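Putative antitoxin VapB45 (Mycobacterium tuberculosis, PDB 5AF3) is possibly the antitoxin of a type II toxin-antitoxin system, paired with the toxin VapC45. Local coordinates at residues K103-H108 against A120-R125. Sequence-based numbering, arbitrary orientation.
Sequences KNVGPH and AEVLWR
Asn104, in the last turn of helix 95-105, meets Val122 of helix 115-130 through its aliphatic part: Asn104 CB lies 3.7 Å from Val122 CG1, and the amide carbon Asn104 CG is 4.1 Å from the same methyl. Val122 CG1 is the branch placed anti to its backbone N (chi1 170°), and the asparagine offers it a carbon surface, while the amide beyond is held by Trp100 and passes close to Arg125. ND2 hydrogen-bonds back to the carbonyl O of Trp100, one turn earlier in the same helix, which restrains the rotation of the amide. Its other atom, Asn104 OD1, faces the guanidinium edge of Arg125, near its plane but 3.8 Å from Arg125 NH1, too long for a hydrogen bond; the amide and guanidinium planes are 72° apart. A bend at chi3 (-112°) brings the arginine head back over its own helix, where Val122 CA sits 3.9 Å above the plane and over its centre. A short amide thus suits a partly exposed place between buried Val122 and the guanidinium of Arg125.

The two helices follow one another in the chain, joined by the loop 106-114, in a protein with a putative DNA-binding helix-turn-helix family assignment. Trp100 also ties them together, since its NE1 hydrogen-bonds to Val122 O.

Val105 ends the helix and adds a looser methyl contact, Val105 CG2 to Val122 CG2 at 4.2 Å; its compact branched side chain also touches Ser112 and Asp114 of the connecting loop. Gly106 then leaves helical geometry with a positive phi, at backbone angles where a CB would press on the preceding carbonyl O.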
loop_
_atom_site.group_PDB
_atom_site.type_symbol
_atom_site.label_atom_id
_atom_site.label_comp_id
_atom_site.label_asym_id
_atom_site.label_seq_id
_atom_site.Cartn_x
_atom_site.Cartn_y
_atom_site.Cartn_z
ATOM N N LYS A 103 -7.687 10.061 -31.025
ATOM C CA LYS A 103 -7.953 10.811 -32.286
ATOM C C LYS A 103 -7.466 12.257 -32.230
ATOM O O LYS A 103 -7.103 12.824 -33.267
ATOM C CB LYS A 103 -9.437 10.748 -32.654
ATOM C CG LYS A 103 -9.965 9.384 -33.025
ATOM C CD LYS A 103 -11.474 9.446 -33.149
ATOM C CE LYS A 103 -12.034 8.129 -33.529
ATOM N NZ LYS A 103 -13.504 8.319 -33.762
ATOM N N ASN A 104 -7.390 12.857 -31.028
ATOM C CA ASN A 104 -6.984 14.248 -30.860
ATOM C C ASN A 104 -5.598 14.525 -30.281
ATOM O O ASN A 104 -4.948 15.526 -30.656
ATOM C CB ASN A 104 -8.011 14.994 -30.000
ATOM C CG ASN A 104 -9.307 15.214 -30.738
ATOM O OD1 ASN A 104 -9.430 16.177 -31.520
ATOM N ND2 ASN A 104 -10.250 14.277 -30.576
ATOM N N VAL A 105 -5.178 13.709 -29.314
ATOM C CA VAL A 105 -3.864 13.882 -28.676
ATOM C C VAL A 105 -2.809 12.997 -29.350
ATOM O O VAL A 105 -1.624 13.325 -29.315
ATOM C CB VAL A 105 -3.951 13.617 -27.150
ATOM C CG1 VAL A 105 -2.569 13.713 -26.446
ATOM C CG2 VAL A 105 -4.890 14.677 -26.565
ATOM N N GLY A 106 -3.261 11.908 -29.963
ATOM C CA GLY A 106 -2.355 11.025 -30.715
ATOM C C GLY A 106 -2.280 9.592 -30.197
ATOM O O GLY A 106 -2.876 9.251 -29.168
ATOM N N PRO A 107 -1.543 8.724 -30.922
ATOM C CA PRO A 107 -1.390 7.337 -30.502
ATOM C C PRO A 107 -0.954 7.244 -29.041
ATOM O O PRO A 107 -0.198 8.098 -28.526
ATOM C CB PRO A 107 -0.303 6.785 -31.451
ATOM C CG PRO A 107 -0.455 7.673 -32.699
ATOM C CD PRO A 107 -0.817 9.026 -32.181
ATOM N N HIS A 108 -1.439 6.197 -28.388
ATOM C CA HIS A 108 -1.097 5.948 -26.966
ATOM C C HIS A 108 -1.282 7.229 -26.137
ATOM O O HIS A 108 -0.463 7.561 -25.287
ATOM C CB HIS A 108 0.370 5.425 -26.868
ATOM C CG HIS A 108 0.590 4.104 -27.543
ATOM N ND1 HIS A 108 -0.056 2.944 -27.158
ATOM C CD2 HIS A 108 1.401 3.754 -28.580
ATOM C CE1 HIS A 108 0.338 1.945 -27.936
ATOM N NE2 HIS A 108 1.218 2.411 -28.803
ATOM N N ALA A 120 -7.952 17.745 -20.698
ATOM C CA ALA A 120 -9.216 18.158 -20.038
ATOM C C ALA A 120 -10.095 18.853 -21.082
ATOM O O ALA A 120 -11.268 18.528 -21.210
ATOM C CB ALA A 120 -8.954 19.105 -18.895
ATOM N N GLU A 121 -9.491 19.790 -21.825
ATOM C CA GLU A 121 -10.213 20.542 -22.869
ATOM C C GLU A 121 -10.706 19.622 -23.971
ATOM O O GLU A 121 -11.868 19.724 -24.377
ATOM C CB GLU A 121 -9.362 21.699 -23.405
ATOM C CG GLU A 121 -10.057 22.551 -24.449
ATOM C CD GLU A 121 -9.134 23.605 -25.067
ATOM O OE1 GLU A 121 -8.029 23.859 -24.513
ATOM O OE2 GLU A 121 -9.514 24.170 -26.124
ATOM N N VAL A 122 -9.862 18.680 -24.425
ATOM C CA VAL A 122 -10.294 17.686 -25.416
ATOM C C VAL A 122 -11.509 16.865 -24.913
ATOM O O VAL A 122 -12.514 16.653 -25.621
ATOM C CB VAL A 122 -9.079 16.738 -25.836
ATOM C CG1 VAL A 122 -9.549 15.579 -26.639
ATOM C CG2 VAL A 122 -7.968 17.552 -26.595
ATOM N N LEU A 123 -11.431 16.401 -23.669
ATOM C CA LEU A 123 -12.520 15.590 -23.142
ATOM C C LEU A 123 -13.810 16.371 -22.957
ATOM O O LEU A 123 -14.893 15.862 -23.173
ATOM C CB LEU A 123 -12.091 14.985 -21.805
ATOM C CG LEU A 123 -11.090 13.838 -22.012
ATOM C CD1 LEU A 123 -10.424 13.615 -20.624
ATOM C CD2 LEU A 123 -11.703 12.573 -22.575
ATOM N N TRP A 124 -13.673 17.596 -22.495
ATOM C CA TRP A 124 -14.828 18.475 -22.357
ATOM C C TRP A 124 -15.640 18.540 -23.680
ATOM O O TRP A 124 -16.857 18.296 -23.683
ATOM C CB TRP A 124 -14.369 19.845 -21.886
ATOM C CG TRP A 124 -15.434 20.833 -21.954
ATOM C CD1 TRP A 124 -16.620 20.803 -21.285
ATOM C CD2 TRP A 124 -15.450 22.014 -22.763
ATOM N NE1 TRP A 124 -17.375 21.906 -21.615
ATOM C CE2 TRP A 124 -16.683 22.661 -22.527
ATOM C CE3 TRP A 124 -14.539 22.587 -23.672
ATOM C CZ2 TRP A 124 -17.027 23.865 -23.149
ATOM C CZ3 TRP A 124 -14.882 23.779 -24.293
ATOM C CH2 TRP A 124 -16.120 24.405 -24.023
ATOM N N ARG A 125 -14.936 18.832 -24.773
ATOM C CA ARG A 125 -15.502 18.896 -26.133
ATOM C C ARG A 125 -16.289 17.632 -26.504
ATOM O O ARG A 125 -17.378 17.715 -27.096
ATOM C CB ARG A 125 -14.386 19.122 -27.164
ATOM C CG ARG A 125 -13.728 20.480 -27.099
ATOM C CD ARG A 125 -12.883 20.783 -28.365
ATOM N NE ARG A 125 -11.425 20.832 -28.115
ATOM C CZ ARG A 125 -10.521 19.999 -28.641
ATOM N NH1 ARG A 125 -10.886 18.997 -29.460
ATOM N NH2 ARG A 125 -9.232 20.170 -28.336
#